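Gamma-glutamyl-gamma-aminobutyraldehyde dehydrogenase (Burkholderia cenocepacia, PDB 4LIH) probably oxidises gamma-glutamyl-gamma-aminobutyraldehyde and related aldehydes to their carboxylic acids, with NAD(P)+ taking up the electrons. Local coordinates at residues S49-G53 with T384-Y388; A117-D123 with F302-G306; S36-H40 with A60-D66; K20-I26 with L111-L115. All coordinates share one frame; numbering follows the deposited sequence.

Interaction 1 (S49-G53 with T384-Y388)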
loop_
_atom_site.group_PDB
_atom_site.type_symbol
_atom_site.label_atom_id
_atom_site.label_comp_id
_atom_site.label_asym_id
_atom_site.label_seq_id
_atom_site.Cartn_x
_atom_site.Cartn_y
_atom_site.Cartn_z
ATOM N N SER A 49 -32.116 34.051 8.186
ATOM C CA SER A 49 -32.454 33.055 7.196
ATOM C C SER A 49 -32.573 33.678 5.815
ATOM O O SER A 49 -33.278 34.668 5.638
ATOM C CB SER A 49 -33.793 32.425 7.547
ATOM O OG SER A 49 -34.062 31.335 6.703
ATOM N N PRO A 50 -31.948 33.053 4.819
ATOM C CA PRO A 50 -32.086 33.475 3.434
ATOM C C PRO A 50 -33.464 33.255 2.825
ATOM O O PRO A 50 -33.768 33.816 1.778
ATOM C CB PRO A 50 -31.079 32.599 2.677
ATOM C CG PRO A 50 -30.257 31.883 3.689
ATOM C CD PRO A 50 -30.911 32.018 5.017
ATOM N N ILE A 51 -34.284 32.458 3.475
ATOM C CA ILE A 51 -35.560 32.080 2.928
ATOM C C ILE A 51 -36.422 33.324 2.847
ATOM O O ILE A 51 -37.070 33.578 1.823
ATOM C CB ILE A 51 -36.262 31.026 3.819
ATOM C CG1 ILE A 51 -35.429 29.716 3.812
ATOM C CG2 ILE A 51 -37.690 30.768 3.321
ATOM C CD1 ILE A 51 -35.832 28.732 4.911
ATOM N N ASP A 52 -36.402 34.085 3.938
ATOM C CA ASP A 52 -37.321 35.213 4.082
ATOM C C ASP A 52 -36.779 36.342 4.933
ATOM O O ASP A 52 -37.514 37.282 5.249
ATOM C CB ASP A 52 -38.660 34.695 4.634
ATOM C CG ASP A 52 -38.544 34.076 6.017
ATOM O OD1 ASP A 52 -37.421 34.026 6.594
ATOM O OD2 ASP A 52 -39.612 33.644 6.526
ATOM N N GLY A 53 -35.501 36.290 5.296
ATOM C CA GLY A 53 -34.916 37.314 6.184
ATOM C C GLY A 53 -35.221 37.216 7.686
ATOM O O GLY A 53 -34.790 38.080 8.451
ATOM N N THR A 384 -40.834 38.052 -0.802
ATOM C CA THR A 384 -40.753 37.124 0.326
ATOM C C THR A 384 -39.803 37.604 1.414
ATOM O O THR A 384 -39.821 37.087 2.523
ATOM C CB THR A 384 -40.251 35.736 -0.115
ATOM O OG1 THR A 384 -38.937 35.865 -0.666
ATOM C CG2 THR A 384 -41.216 35.108 -1.108
ATOM N N GLY A 385 -38.949 38.565 1.081
ATOM C CA GLY A 385 -37.861 38.979 1.953
ATOM C C GLY A 385 -36.597 38.109 1.819
ATOM O O GLY A 385 -35.567 38.408 2.429
ATOM N N GLY A 386 -36.669 37.050 1.018
ATOM C CA GLY A 386 -35.503 36.192 0.759
ATOM C C GLY A 386 -34.851 36.459 -0.589
ATOM O O GLY A 386 -35.281 37.342 -1.345
ATOM N N PHE A 387 -33.823 35.671 -0.904
ATOM C CA PHE A 387 -32.912 35.974 -2.004
ATOM C C PHE A 387 -32.928 34.855 -3.028
ATOM O O PHE A 387 -32.490 33.779 -2.740
ATOM C CB PHE A 387 -31.530 36.186 -1.423
ATOM C CG PHE A 387 -31.534 37.168 -0.286
ATOM C CD1 PHE A 387 -31.737 38.500 -0.549
ATOM C CD2 PHE A 387 -31.434 36.751 1.022
ATOM C CE1 PHE A 387 -31.786 39.429 0.476
ATOM C CE2 PHE A 387 -31.471 37.652 2.047
ATOM C CZ PHE A 387 -31.662 38.985 1.793
ATOM N N TYR A 388 -33.472 35.141 -4.211
ATOM C CA TYR A 388 -33.796 34.116 -5.218
ATOM C C TYR A 388 -33.502 34.637 -6.632
ATOM O O TYR A 388 -33.768 35.796 -6.928
ATOM C CB TYR A 388 -35.261 33.727 -5.132
ATOM C CG TYR A 388 -35.704 33.154 -3.803
ATOM C CD1 TYR A 388 -35.566 31.798 -3.509
ATOM C CD2 TYR A 388 -36.246 33.963 -2.851
ATOM C CE1 TYR A 388 -35.968 31.282 -2.294
ATOM C CE2 TYR A 388 -36.677 33.455 -1.630
ATOM C CZ TYR A 388 -36.509 32.134 -1.338
ATOM O OH TYR A 388 -36.956 31.646 -0.114
#

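Interaction 2 (A117-D123 with F302-G306)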
loop_
_atom_site.group_PDB
_atom_site.type_symbol
_atom_site.label_atom_id
_atom_site.label_comp_id
_atom_site.label_asym_id
_atom_site.label_seq_id
_atom_site.Cartn_x
_atom_site.Cartn_y
_atom_site.Cartn_z
ATOM N N ALA A 117 -29.015 28.362 5.755
ATOM C CA ALA A 117 -28.244 28.583 4.519
ATOM C C ALA A 117 -29.091 28.597 3.249
ATOM O O ALA A 117 -28.544 28.831 2.187
ATOM C CB ALA A 117 -27.165 27.522 4.409
ATOM N N GLY A 118 -30.401 28.330 3.374
ATOM C CA GLY A 118 -31.372 28.431 2.257
ATOM C C GLY A 118 -31.389 27.239 1.323
ATOM O O GLY A 118 -31.961 27.295 0.239
ATOM N N LYS A 119 -30.740 26.165 1.750
ATOM C CA LYS A 119 -30.592 24.941 0.984
ATOM C C LYS A 119 -31.834 24.046 1.005
ATOM O O LYS A 119 -32.338 23.746 2.081
ATOM C CB LYS A 119 -29.403 24.198 1.573
ATOM C CG LYS A 119 -28.072 24.923 1.383
ATOM C CD LYS A 119 -27.017 24.340 2.340
ATOM C CE LYS A 119 -26.725 22.870 2.098
ATOM N NZ LYS A 119 -25.719 22.640 1.024
ATOM N N PRO A 120 -32.325 23.598 -0.173
ATOM C CA PRO A 120 -33.556 22.806 -0.155
ATOM C C PRO A 120 -33.553 21.678 0.919
ATOM O O PRO A 120 -32.542 20.975 1.091
ATOM C CB PRO A 120 -33.600 22.224 -1.574
ATOM C CG PRO A 120 -32.941 23.275 -2.430
ATOM C CD PRO A 120 -31.807 23.781 -1.542
ATOM N N ILE A 121 -34.696 21.470 1.586
ATOM C CA ILE A 121 -34.851 20.429 2.565
ATOM C C ILE A 121 -34.743 19.022 1.932
ATOM O O ILE A 121 -34.282 18.097 2.587
ATOM C CB ILE A 121 -36.184 20.620 3.388
ATOM C CG1 ILE A 121 -36.242 19.700 4.624
ATOM C CG2 ILE A 121 -37.400 20.432 2.519
ATOM C CD1 ILE A 121 -35.300 20.106 5.756
ATOM N N GLY A 122 -35.112 18.891 0.658
ATOM C CA GLY A 122 -34.967 17.636 -0.073
ATOM C C GLY A 122 -33.468 17.310 -0.253
ATOM O O GLY A 122 -33.077 16.141 -0.375
ATOM N N ASP A 123 -32.633 18.341 -0.303
ATOM C CA ASP A 123 -31.185 18.199 -0.383
ATOM C C ASP A 123 -30.525 17.904 0.971
ATOM O O ASP A 123 -29.686 16.988 1.103
ATOM C CB ASP A 123 -30.569 19.496 -0.970
ATOM C CG ASP A 123 -30.929 19.749 -2.481
ATOM O OD1 ASP A 123 -31.545 18.889 -3.160
ATOM O OD2 ASP A 123 -30.489 20.804 -3.027
ATOM N N PHE A 302 -26.828 24.132 -11.237
ATOM C CA PHE A 302 -27.988 24.664 -10.547
ATOM C C PHE A 302 -28.236 24.002 -9.200
ATOM O O PHE A 302 -28.895 24.609 -8.365
ATOM C CB PHE A 302 -29.249 24.569 -11.450
ATOM C CG PHE A 302 -29.095 25.244 -12.794
ATOM C CD1 PHE A 302 -28.447 26.442 -12.924
ATOM C CD2 PHE A 302 -29.634 24.669 -13.925
ATOM C CE1 PHE A 302 -28.299 27.056 -14.162
ATOM C CE2 PHE A 302 -29.487 25.267 -15.139
ATOM C CZ PHE A 302 -28.826 26.480 -15.255
ATOM N N TYR A 303 -27.709 22.795 -8.984
ATOM C CA TYR A 303 -27.713 22.155 -7.673
ATOM C C TYR A 303 -27.070 23.054 -6.584
ATOM O O TYR A 303 -26.016 23.625 -6.780
ATOM C CB TYR A 303 -27.005 20.780 -7.677
ATOM C CG TYR A 303 -27.112 20.153 -6.298
ATOM C CD1 TYR A 303 -28.271 19.514 -5.928
ATOM C CD2 TYR A 303 -26.090 20.221 -5.375
ATOM C CE1 TYR A 303 -28.427 18.959 -4.681
ATOM C CE2 TYR A 303 -26.246 19.659 -4.104
ATOM C CZ TYR A 303 -27.445 19.036 -3.802
ATOM O OH TYR A 303 -27.739 18.464 -2.621
ATOM N N ASN A 304 -27.722 23.156 -5.437
ATOM C CA ASN A 304 -27.298 24.083 -4.380
ATOM C C ASN A 304 -27.139 25.513 -4.851
ATOM O O ASN A 304 -26.263 26.247 -4.430
ATOM C CB ASN A 304 -25.992 23.600 -3.756
ATOM C CG ASN A 304 -25.876 23.984 -2.323
ATOM O OD1 ASN A 304 -26.773 23.727 -1.552
ATOM N ND2 ASN A 304 -24.776 24.623 -1.959
ATOM N N MET A 305 -27.991 25.905 -5.780
ATOM C CA MET A 305 -27.968 27.262 -6.310
ATOM C C MET A 305 -26.659 27.694 -6.999
ATOM O O MET A 305 -26.333 28.870 -6.998
ATOM C CB MET A 305 -28.281 28.255 -5.178
ATOM C CG MET A 305 -29.640 28.042 -4.507
ATOM S SD MET A 305 -29.867 26.576 -3.420
ATOM C CE MET A 305 -29.121 27.110 -1.885
ATOM N N GLY A 306 -25.880 26.772 -7.532
ATOM C CA GLY A 306 -24.579 27.133 -8.178
ATOM C C GLY A 306 -23.509 27.489 -7.171
ATOM O O GLY A 306 -22.410 27.857 -7.544
HETATM O O HOH W 1 -26.918 20.053 -0.736
HETATM O O HOH W 2 -28.747 22.035 -1.195
HETATM O O HOH W 3 -30.291 22.371 -4.997
#

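Interaction 3 (S36-H40 with A60-D66)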
loop_
_atom_site.group_PDB
_atom_site.type_symbol
_atom_site.label_atom_id
_atom_site.label_comp_id
_atom_site.label_asym_id
_atom_site.label_seq_id
_atom_site.Cartn_x
_atom_site.Cartn_y
_atom_site.Cartn_z
ATOM N N SER A 36 -21.590 24.669 26.357
ATOM C CA SER A 36 -22.037 25.869 25.681
ATOM C C SER A 36 -21.573 27.107 26.466
ATOM O O SER A 36 -21.550 27.086 27.698
ATOM C CB SER A 36 -23.554 25.869 25.464
ATOM O OG SER A 36 -23.942 24.750 24.701
ATOM N N ARG A 37 -21.144 28.152 25.755
ATOM C CA ARG A 37 -20.684 29.392 26.393
ATOM C C ARG A 37 -21.130 30.574 25.593
ATOM O O ARG A 37 -21.096 30.530 24.353
ATOM C CB ARG A 37 -19.162 29.455 26.425
ATOM C CG ARG A 37 -18.480 28.452 27.305
ATOM C CD ARG A 37 -16.984 28.724 27.244
ATOM N NE ARG A 37 -16.229 27.698 27.951
ATOM C CZ ARG A 37 -14.952 27.826 28.293
ATOM N NH1 ARG A 37 -14.297 28.946 28.031
ATOM N NH2 ARG A 37 -14.343 26.843 28.934
ATOM N N ASP A 38 -21.503 31.656 26.278
ATOM C CA ASP A 38 -21.679 32.920 25.576
ATOM C C ASP A 38 -20.294 33.416 25.170
ATOM O O ASP A 38 -19.304 33.018 25.782
ATOM C CB ASP A 38 -22.395 33.950 26.460
ATOM C CG ASP A 38 -23.843 33.574 26.723
ATOM O OD1 ASP A 38 -24.527 33.103 25.787
ATOM O OD2 ASP A 38 -24.278 33.722 27.884
ATOM N N ALA A 39 -20.223 34.252 24.129
ATOM C CA ALA A 39 -18.974 34.939 23.772
ATOM C C ALA A 39 -18.621 35.969 24.850
ATOM O O ALA A 39 -19.504 36.527 25.491
ATOM C CB ALA A 39 -19.113 35.640 22.451
ATOM N N HIS A 40 -17.322 36.225 25.013
ATOM C CA HIS A 40 -16.816 37.085 26.060
ATOM C C HIS A 40 -17.408 38.468 25.888
ATOM O O HIS A 40 -17.390 39.039 24.786
ATOM C CB HIS A 40 -15.288 37.143 25.998
ATOM C CG HIS A 40 -14.659 37.920 27.109
ATOM N ND1 HIS A 40 -14.507 37.415 28.381
ATOM C CD2 HIS A 40 -14.122 39.164 27.134
ATOM C CE1 HIS A 40 -13.903 38.309 29.145
ATOM N NE2 HIS A 40 -13.666 39.384 28.416
ATOM N N ALA A 60 -23.416 33.459 19.318
ATOM C CA ALA A 60 -22.190 33.997 19.902
ATOM C C ALA A 60 -21.298 34.618 18.815
ATOM O O ALA A 60 -21.028 33.990 17.849
ATOM C CB ALA A 60 -21.446 32.899 20.636
ATOM N N ASP A 61 -20.840 35.848 19.021
ATOM C CA ASP A 61 -19.868 36.468 18.136
ATOM C C ASP A 61 -18.463 36.472 18.767
ATOM O O ASP A 61 -18.075 37.433 19.472
ATOM C CB ASP A 61 -20.296 37.880 17.787
ATOM C CG ASP A 61 -19.354 38.520 16.801
ATOM O OD1 ASP A 61 -19.067 37.898 15.757
ATOM O OD2 ASP A 61 -18.908 39.636 17.089
ATOM N N CYS A 62 -17.689 35.407 18.495
ATOM C CA CYS A 62 -16.433 35.223 19.193
ATOM C C CYS A 62 -15.315 36.128 18.749
ATOM O O CYS A 62 -15.181 36.503 17.586
ATOM C CB CYS A 62 -15.975 33.752 19.168
ATOM S SG CYS A 62 -17.125 32.694 20.085
ATOM N N GLY A 63 -14.494 36.475 19.719
ATOM C CA GLY A 63 -13.280 37.226 19.474
ATOM C C GLY A 63 -12.106 36.508 20.093
ATOM O O GLY A 63 -12.132 35.285 20.299
ATOM N N GLU A 64 -11.045 37.264 20.366
ATOM C CA GLU A 64 -9.813 36.655 20.826
ATOM C C GLU A 64 -9.917 35.917 22.156
ATOM O O GLU A 64 -9.330 34.839 22.315
ATOM C CB GLU A 64 -8.665 37.681 20.823
ATOM C CG GLU A 64 -7.324 36.993 20.811
ATOM C CD GLU A 64 -6.160 37.910 20.563
ATOM O OE1 GLU A 64 -6.297 38.931 19.824
ATOM O OE2 GLU A 64 -5.096 37.578 21.134
ATOM N N ALA A 65 -10.677 36.417 23.118
ATOM C CA ALA A 65 -10.714 35.712 24.395
ATOM C C ALA A 65 -11.230 34.311 24.160
ATOM O O ALA A 65 -10.690 33.337 24.688
ATOM C CB ALA A 65 -11.587 36.427 25.427
ATOM N N ASP A 66 -12.277 34.218 23.348
ATOM C CA ASP A 66 -12.940 32.929 23.094
ATOM C C ASP A 66 -12.125 31.979 22.225
ATOM O O ASP A 66 -12.087 30.788 22.500
ATOM C CB ASP A 66 -14.315 33.145 22.457
ATOM C CG ASP A 66 -15.122 34.228 23.160
ATOM O OD1 ASP A 66 -15.611 33.959 24.232
ATOM O OD2 ASP A 66 -15.240 35.362 22.654
HETATM O O HOH W 4 -16.904 31.683 25.574
HETATM O O HOH W 5 -15.600 37.767 22.996
#

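Interaction 4 (K20-I26 with L111-L115)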
loop_
_atom_site.group_PDB
_atom_site.type_symbol
_atom_site.label_atom_id
_atom_site.label_comp_id
_atom_site.label_asym_id
_atom_site.label_seq_id
_atom_site.Cartn_x
_atom_site.Cartn_y
_atom_site.Cartn_z
ATOM N N LYS A 20 -42.374 22.106 12.424
ATOM C CA LYS A 20 -41.121 21.885 13.134
ATOM C C LYS A 20 -40.310 23.200 13.279
ATOM O O LYS A 20 -39.800 23.479 14.339
ATOM C CB LYS A 20 -40.325 20.795 12.430
ATOM C CG LYS A 20 -39.164 20.236 13.242
ATOM C CD LYS A 20 -38.286 19.302 12.416
ATOM C CE LYS A 20 -39.049 18.117 11.842
ATOM N NZ LYS A 20 -39.476 17.096 12.847
ATOM N N ALA A 21 -40.223 24.014 12.229
ATOM C CA ALA A 21 -39.501 25.294 12.320
ATOM C C ALA A 21 -40.080 26.219 13.435
ATOM O O ALA A 21 -39.333 26.902 14.153
ATOM C CB ALA A 21 -39.495 26.001 10.965
ATOM N N ALA A 22 -41.399 26.193 13.599
ATOM C CA ALA A 22 -42.091 26.981 14.620
ATOM C C ALA A 22 -41.813 26.533 16.072
ATOM O O ALA A 22 -41.804 27.359 16.974
ATOM C CB ALA A 22 -43.585 26.966 14.349
ATOM N N SER A 23 -41.627 25.239 16.292
ATOM C CA SER A 23 -41.339 24.691 17.611
ATOM C C SER A 23 -39.828 24.557 17.890
ATOM O O SER A 23 -39.403 24.251 18.998
ATOM C CB SER A 23 -41.975 23.306 17.722
ATOM O OG SER A 23 -41.367 22.434 16.775
ATOM N N LEU A 24 -39.014 24.767 16.878
ATOM C CA LEU A 24 -37.589 24.494 16.996
ATOM C C LEU A 24 -36.909 25.430 18.013
ATOM O O LEU A 24 -36.989 26.627 17.887
ATOM C CB LEU A 24 -36.943 24.655 15.615
ATOM C CG LEU A 24 -35.509 24.150 15.464
ATOM C CD1 LEU A 24 -35.437 22.659 15.693
ATOM C CD2 LEU A 24 -34.983 24.520 14.082
ATOM N N GLU A 25 -36.246 24.854 19.012
ATOM C CA GLU A 25 -35.351 25.590 19.905
ATOM C C GLU A 25 -33.952 25.623 19.270
ATOM O O GLU A 25 -33.357 24.574 19.067
ATOM C CB GLU A 25 -35.250 24.890 21.269
ATOM C CG GLU A 25 -36.577 24.625 21.964
ATOM C CD GLU A 25 -37.144 25.844 22.670
ATOM O OE1 GLU A 25 -36.758 26.994 22.341
ATOM O OE2 GLU A 25 -38.019 25.659 23.561
ATOM N N ILE A 26 -33.415 26.797 18.976
ATOM C CA ILE A 26 -32.113 26.889 18.276
ATOM C C ILE A 26 -31.049 27.307 19.286
ATOM O O ILE A 26 -31.176 28.359 19.920
ATOM C CB ILE A 26 -32.146 27.943 17.158
ATOM C CG1 ILE A 26 -33.162 27.568 16.077
ATOM C CG2 ILE A 26 -30.749 28.102 16.541
ATOM C CD1 ILE A 26 -33.310 28.559 14.941
ATOM N N LEU A 111 -33.159 20.499 9.045
ATOM C CA LEU A 111 -33.979 21.732 9.119
ATOM C C LEU A 111 -33.140 22.953 9.518
ATOM O O LEU A 111 -33.307 24.030 8.968
ATOM C CB LEU A 111 -35.200 21.518 10.031
ATOM C CG LEU A 111 -36.096 22.757 10.307
ATOM C CD1 LEU A 111 -36.824 23.227 9.046
ATOM C CD2 LEU A 111 -37.090 22.410 11.401
ATOM N N LEU A 112 -32.215 22.790 10.462
ATOM C CA LEU A 112 -31.286 23.850 10.810
ATOM C C LEU A 112 -30.484 24.322 9.600
ATOM O O LEU A 112 -30.376 25.532 9.393
ATOM C CB LEU A 112 -30.317 23.399 11.904
ATOM C CG LEU A 112 -30.900 23.217 13.273
ATOM C CD1 LEU A 112 -29.894 22.483 14.145
ATOM C CD2 LEU A 112 -31.214 24.594 13.872
ATOM N N GLU A 113 -29.962 23.378 8.807
ATOM C CA GLU A 113 -29.168 23.691 7.611
ATOM C C GLU A 113 -29.959 24.444 6.551
ATOM O O GLU A 113 -29.417 25.335 5.899
ATOM C CB GLU A 113 -28.602 22.395 6.964
ATOM C CG GLU A 113 -27.416 22.583 5.997
ATOM C CD GLU A 113 -26.102 22.697 6.748
ATOM O OE1 GLU A 113 -26.069 23.296 7.830
ATOM O OE2 GLU A 113 -25.111 22.128 6.311
ATOM N N THR A 114 -31.206 24.025 6.351
ATOM C CA THR A 114 -32.126 24.607 5.355
ATOM C C THR A 114 -32.538 26.020 5.814
ATOM O O THR A 114 -32.520 26.939 5.022
ATOM C CB THR A 114 -33.379 23.712 5.157
ATOM O OG1 THR A 114 -33.033 22.521 4.420
ATOM C CG2 THR A 114 -34.498 24.450 4.444
ATOM N N LEU A 115 -32.851 26.184 7.105
ATOM C CA LEU A 115 -33.130 27.533 7.637
ATOM C C LEU A 115 -31.968 28.507 7.570
ATOM O O LEU A 115 -32.152 29.664 7.205
ATOM C CB LEU A 115 -33.594 27.455 9.099
ATOM C CG LEU A 115 -34.923 26.744 9.283
ATOM C CD1 LEU A 115 -35.147 26.452 10.780
ATOM C CD2 LEU A 115 -36.062 27.549 8.690
#

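Interaction 1 (S49-G53 with T384-Y388)
A tight turn between strands 44-48 and 55-60 docks here on the hairpin loop between strands 379-380 and 388-395, with the carbonyls of P50 and I51 meeting G386, F387 and Y388. The turn closes on itself, for G53 N donates to S49 O over 2.8 Å, and two successive carbonyls, those of P50 and I51, face the hairpin loop. P50 O accepts a bond from F387 N at 3.3 Å. I51 O is used more fully: the hydroxyl Y388 OH donates to it at 2.7 Å, in the carbonyl plane and on a lone pair, with a C=O...O angle of 115°. I51 O lies at the edge of the Y388 ring, near its plane. A chi1 of -60° sets Y388 CG beside its own backbone N, and the end of the ring comes nearer to I51, whose CG2 packs on Y388 OH at 3.6 Å. From another direction G386 CA comes within 3.2 Å of I51 O as a CA-H...O contact, an approach made possible by the missing side chain. D52 CB rests on T384 O, while the D52 carboxylate leads away to a salt bridge with R54. Within the loop of the antiparallel hairpin, T384 OG1, which also bonds N381 O, accepts from G386 N at 3.1 Å, the signature of an ST turn.

Interaction 2 (A117-D123 with F302-G306)
M305 and N304 press against the turn around K119, while D123 and Y303 meet on a watered flank, and the two halves differ sharply in character. On the tightly packed side the M305 chain bends at chi2 and chi3, near 72° and 81°, which curls its methyl group over the backbone: M305 CE lies 3.6 Å from G118 O and also touches K119 CA. M305 SD meets the P120 ring at CD, 3.9 Å away. Next to this packing K119 crosses N304, and K119 NZ donates to N304 OD1 at 3.0 Å from above the amide plane rather than on a lone pair. The same ammonium has a salt bridge to D128 and a bond to N176 O, so several partners share its charge.

The other flank is looser. D123 OD2 lies 3.2 Å from Y303 CE1, its carboxylate turned 38° from the ring plane, and the polar atoms there communicate largely through water. One water donates both to D123 OD2 at 2.8 Å and to N304 OD1 at 2.6 Å; a second accepts from N304 N at 2.7 Å; a third lies close on Y303 OH and accepts only a weak bond from K119 NZ. A bound MES near Y303 suggests that this flank borders a pocket. Since N304 ND2 donates to E307 O and N176 O while OD1 receives a lysine and a water, the amide's orientation is probably fixed, and D123 most likely remains an anion steadied by water.

Interaction 3 (S36-H40 with A60-D66)
A60, the first residue of its segment to meet A39, sets its methyl group 4.0 Å from that of its partner, CB to CB. The chain leaving strand 35-37, of the 30-32/35-37 hairpin, is held here against the end of strand 55-60 and the N-terminus of helix 64-80. Next along, D61 O lies 3.6 Å from A39 CB, while the D61 carboxylate turns to a salt bridge with R43. C62 then closes over the same methyl with its sulfur, so A39 fits a shallow seat made by three successive residues. G63 occupies the N-cap of helix 64-80, and its backbone N donates to D66 OD2 at 3.2 Å, almost straight at 173°; D66 is the third helical residue, and G63 has no side chain to complete a capping box. A65 CB stands over one face of the H40 imidazole in a CH-pi contact, 4.2 Å from the ring centroid. H40 meets it there because chi1 of -175° swings the ring opposite its own backbone N. D66 finally gathers the polar partners: OD1 takes H40 N at 2.9 Å on its syn lone pair, OD2 adds a weak second bond to that N-H, and its bond from G63 N uses the anti lone pair. One water links D66 OD1 with D38 O, another D66 OD2 with H40 O. Gripped by two backbone N-H groups and two waters in the first turn of a helix, this carboxylate is probably stabilised as an anion.

Interaction 4 (K20-I26 with L111-L115)
L24 drives its side chain into a notch between L111, L112 and L115, and one methyl does nearly all the touching. With chi1 at -168° the L24 branch point extends opposite its backbone N, and CD2 then sits 3.8 Å from L112 CD2, an equal distance from L115 CD1, and slightly farther from L111 CD2. It meets L115 tip to tip but runs at a slant to L112. L111 is likewise extended, at chi1 175°, and its CD2 meets K20 CB, CG and CD, the two chains crossing at a slant. That lysine starts out straight and then bends at chi3 and chi4, so its hydrocarbon portion makes the contact while the ammonium end leads away; K20 CD to L111 CD2, at 3.5 Å, is tighter than usual for two carbons. In fold terms, the last turn of the N-terminal helix 14-23 and the chain leaving it lie against helix 106-117, whose residues i, i+1 and i+4 supply the three leucines. Strand 55-60 and helix 206-218 flank the seam, L56 touching both I26 and L115, and L206 both I26 and L112. A21 adds a small methyl, CB resting 4.3 Å from L111 CD1 and near L115 CD1 as well. At the far end I26 and L112 lie alongside each other, running opposite ways. There L112, whose chi1 of -71° sets CG beside its backbone N, brings CD2 to 4.2 Å from I26 CG1.

From the N terminus, interaction 4 opens first, at 20-26, and closes at 111-115, joining the N-terminal helix to helix 106-117. Interaction 3 is nested inside that loop, tying 36-40 to the start of helix 64-80. Interaction 1 opens at 49-53, before either has closed, so it crosses both, and it closes only at 384-388, in the loop of the hairpin 379-380/388-395. Interaction 2, from 117-123 to 302-306, follows interaction 4 in series and nests within interaction 1. Three contacts form a connected group: S49 OG probably bonds L115 O, T114 OG1 probably bonds K119 O, and P50 packs on A117 and G118. Interaction 3 stands apart, its nearest atoms about 9 Å from those of interaction 4.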